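Acetyltransferase (Brucella abortus str. 2308 A, PDB 4ZBG) binds acetyl-coenzyme A and, as a GNAT-family N-acetyltransferase, probably transfers its acetyl group to an amine of an acceptor not identified here. Local coordinates at residues 126-129 with 130-133. Sequence-based numbering, arbitrary orientation.
Sequences LGYY and RRFG. With ACO (acetyl coenzyme *a), chain B.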
loop_
_atom_site.group_PDB
_atom_site.type_symbol
_atom_site.label_atom_id
_atom_site.label_comp_id
_atom_site.label_asym_id
_atom_site.label_seq_id
_atom_site.Cartn_x
_atom_site.Cartn_y
_atom_site.Cartn_z
ATOM N N LEU A 126 6.536 2.440 -14.167
ATOM C CA LEU A 126 7.510 3.511 -14.378
ATOM C C LEU A 126 6.979 4.919 -14.112
ATOM O O LEU A 126 7.654 5.723 -13.475
ATOM C CB LEU A 126 8.073 3.457 -15.801
ATOM C CG LEU A 126 9.146 4.510 -16.107
ATOM C CD1 LEU A 126 10.460 4.140 -15.430
ATOM C CD2 LEU A 126 9.340 4.705 -17.606
ATOM N N GLY A 127 5.779 5.224 -14.597
ATOM C CA GLY A 127 5.307 6.599 -14.569
ATOM C C GLY A 127 4.155 6.955 -13.646
ATOM O O GLY A 127 4.018 8.116 -13.248
ATOM N N TYR A 128 3.325 5.975 -13.304
ATOM C CA TYR A 128 2.087 6.252 -12.576
ATOM C C TYR A 128 2.311 6.982 -11.254
ATOM O O TYR A 128 1.593 7.929 -10.933
ATOM C CB TYR A 128 1.315 4.954 -12.331
ATOM C CG TYR A 128 0.081 5.123 -11.473
ATOM C CD1 TYR A 128 -1.054 5.763 -11.961
ATOM C CD2 TYR A 128 0.047 4.628 -10.177
ATOM C CE1 TYR A 128 -2.187 5.911 -11.171
ATOM C CE2 TYR A 128 -1.078 4.768 -9.381
ATOM C CZ TYR A 128 -2.190 5.407 -9.880
ATOM O OH TYR A 128 -3.293 5.535 -9.068
ATOM N N TYR A 129 3.313 6.553 -10.498
ATOM C CA TYR A 129 3.494 7.052 -9.143
ATOM C C TYR A 129 4.149 8.430 -9.084
ATOM O O TYR A 129 4.237 9.034 -8.022
ATOM C CB TYR A 129 4.244 6.025 -8.293
ATOM C CG TYR A 129 3.519 4.695 -8.234
ATOM C CD1 TYR A 129 2.512 4.471 -7.301
ATOM C CD2 TYR A 129 3.824 3.669 -9.127
ATOM C CE1 TYR A 129 1.842 3.254 -7.242
ATOM C CE2 TYR A 129 3.158 2.450 -9.079
ATOM C CZ TYR A 129 2.164 2.249 -8.137
ATOM O OH TYR A 129 1.492 1.040 -8.084
ATOM N N ARG A 130 4.570 8.953 -10.232
ATOM C CA ARG A 130 5.129 10.302 -10.277
ATOM C C ARG A 130 4.125 11.346 -9.797
ATOM O O ARG A 130 4.517 12.384 -9.267
ATOM C CB ARG A 130 5.611 10.647 -11.685
ATOM C CG ARG A 130 6.811 9.838 -12.128
ATOM C CD ARG A 130 7.161 10.131 -13.580
ATOM N NE ARG A 130 7.331 11.559 -13.841
ATOM C CZ ARG A 130 8.494 12.200 -13.768
ATOM N NH1 ARG A 130 8.555 13.500 -14.025
ATOM N NH2 ARG A 130 9.597 11.542 -13.435
ATOM N N ARG A 131 2.833 11.076 -9.982
ATOM C CA ARG A 131 1.800 12.037 -9.603
ATOM C C ARG A 131 1.708 12.220 -8.090
ATOM O O ARG A 131 1.086 13.171 -7.626
ATOM C CB ARG A 131 0.433 11.634 -10.182
ATOM C CG ARG A 131 -0.204 10.421 -9.506
ATOM C CD ARG A 131 -1.315 9.817 -10.360
ATOM N NE ARG A 131 -0.768 9.372 -11.635
ATOM C CZ ARG A 131 -1.473 9.143 -12.738
ATOM N NH1 ARG A 131 -2.797 9.252 -12.742
ATOM N NH2 ARG A 131 -0.833 8.796 -13.845
ATOM N N PHE A 132 2.320 11.313 -7.329
ATOM C CA PHE A 132 2.340 11.426 -5.876
ATOM C C PHE A 132 3.704 11.899 -5.387
ATOM O O PHE A 132 3.969 11.908 -4.183
ATOM C CB PHE A 132 2.003 10.084 -5.220
ATOM C CG PHE A 132 0.894 9.333 -5.905
ATOM C CD1 PHE A 132 -0.423 9.760 -5.795
ATOM C CD2 PHE A 132 1.166 8.204 -6.666
ATOM C CE1 PHE A 132 -1.447 9.070 -6.433
ATOM C CE2 PHE A 132 0.152 7.517 -7.310
ATOM C CZ PHE A 132 -1.163 7.949 -7.192
ATOM N N GLY A 133 4.585 12.262 -6.314
ATOM C CA GLY A 133 5.899 12.749 -5.930
ATOM C C GLY A 133 7.015 11.720 -5.878
ATOM O O GLY A 133 8.144 12.059 -5.550
HETATM N N1A ACO B . -10.027 9.886 -16.864
HETATM C C2A ACO B . -8.965 9.464 -17.541
HETATM N N3A ACO B . -8.086 8.631 -17.011
HETATM C C4A ACO B . -8.245 8.190 -15.758
HETATM C C5A ACO B . -9.330 8.605 -15.021
HETATM C C6A ACO B . -10.240 9.486 -15.624
HETATM N N6A ACO B . -11.401 9.950 -14.893
HETATM N N7A ACO B . -9.251 8.027 -13.817
HETATM C C8A ACO B . -8.152 7.288 -13.810
HETATM N N9A ACO B . -7.527 7.366 -14.972
HETATM C C1B ACO B . -6.281 6.697 -15.345
HETATM C C2B ACO B . -5.209 7.070 -14.637
HETATM O O2B ACO B . -4.587 8.280 -15.123
HETATM C C3B ACO B . -4.181 5.764 -14.777
HETATM O O3B ACO B . -3.585 5.741 -16.102
HETATM P P3B ACO B . -2.077 6.318 -16.423
HETATM O O7A ACO B . -1.851 6.043 -17.891
HETATM O O8A ACO B . -1.081 5.581 -15.559
HETATM O O9A ACO B . -2.083 7.799 -16.114
HETATM C C4B ACO B . -4.981 4.707 -14.615
HETATM O O4B ACO B . -6.436 5.197 -14.969
HETATM C C5B ACO B . -5.098 4.130 -13.192
HETATM O O5B ACO B . -5.212 5.179 -12.263
HETATM P P1A ACO B . -6.275 5.116 -11.019
HETATM O O1A ACO B . -7.697 5.122 -11.494
HETATM O O2A ACO B . -5.859 6.188 -10.051
HETATM O O3A ACO B . -5.934 3.715 -10.292
HETATM P P2A ACO B . -6.860 2.395 -10.215
HETATM O O4A ACO B . -8.051 2.641 -9.342
HETATM O O5A ACO B . -7.101 1.826 -11.584
HETATM O O6A ACO B . -5.857 1.446 -9.369
HETATM C CBP ACO B . -4.118 -0.190 -9.426
HETATM C CCP ACO B . -4.538 1.229 -9.819
HETATM C CDP ACO B . -2.655 -0.379 -9.822
HETATM C CEP ACO B . -4.293 -0.334 -7.918
HETATM C CAP ACO B . -5.015 -1.187 -10.163
HETATM O OAP ACO B . -4.714 -1.123 -11.536
HETATM C C9P ACO B . -4.859 -2.635 -9.692
HETATM O O9P ACO B . -5.409 -3.065 -8.723
HETATM N N8P ACO B . -4.015 -3.454 -10.512
HETATM C C7P ACO B . -3.785 -4.850 -10.212
HETATM C C6P ACO B . -2.940 -5.021 -8.960
HETATM C C5P ACO B . -1.638 -4.256 -9.065
HETATM O O5P ACO B . -0.890 -4.397 -9.983
HETATM N N4P ACO B . -1.343 -3.346 -7.996
HETATM C C3P ACO B . -0.118 -2.576 -8.018
HETATM C C2P ACO B . 1.064 -3.427 -7.569
HETATM S S1P ACO B . 2.516 -2.358 -7.376
HETATM C C ACO B . 2.329 -1.651 -5.731
HETATM O O ACO B . 1.462 -2.026 -5.006
HETATM C CH3 ACO B . 3.313 -0.564 -5.336
HETATM O O HOH W 1 1.946 9.887 -13.481
#
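Residues 128-132 form a short 3-10 segment in which Arg-130 N donates to Gly-127 O (3.2 Å) and Phe-132 N to Tyr-129 O (3.1 Å), both donors lying well above the carbonyl planes. The intervening carbonyl, Tyr-128 O, takes a side-chain donor instead: Arg-131 NE reaches it at 2.9 Å, in the carbonyl plane and on a lone pair, though the hydrogen bond is bent at the hydrogen. With chi1 at 72° and a bend at chi3, the Arg-131 chain folds back toward Tyr-128, and Tyr-128 CD1 comes to lie over the centre of one guanidinium face, 3.5 Å from Arg-131 CZ, the two planes turned 38° apart. This leaves the guanidinium edge for acetyl-CoA. Arg-131 NH2 binds the 3'-phosphate oxygen O9A at 2.8 Å, and Arg-131 NH1 the ribose hydroxyl O2B in its plane. Water 1 fixes the rotation further, accepting from Arg-131 NH2 and donating to Gly-127 O. Tyr-128 OH donates to the pyrophosphate oxygen O2A at 2.8 Å. The segment follows strand 119-122 in the GNAT fold, where the glycine-rich turn and the start of helix 100-114 supply the backbone amides of Gly-97, Gly-99, Gly-101 and Gly-102 that also hydrogen-bond acetyl-CoA. Phe-132 turns its ring edge toward the face of Tyr-128 in an offset edge-to-face pair, centroids 5.4 Å apart and planes at 74°, while Arg-131 CG covers one face of Phe-132. Ile-105, Arg-106 and Leu-109 of helix 100-114 pack against this cluster. The Tyr-129 ring instead ends near the thioester, its OH 3.6 Å from ACO S1P, and Tyr-128 CD2 sits over the centre of its ring.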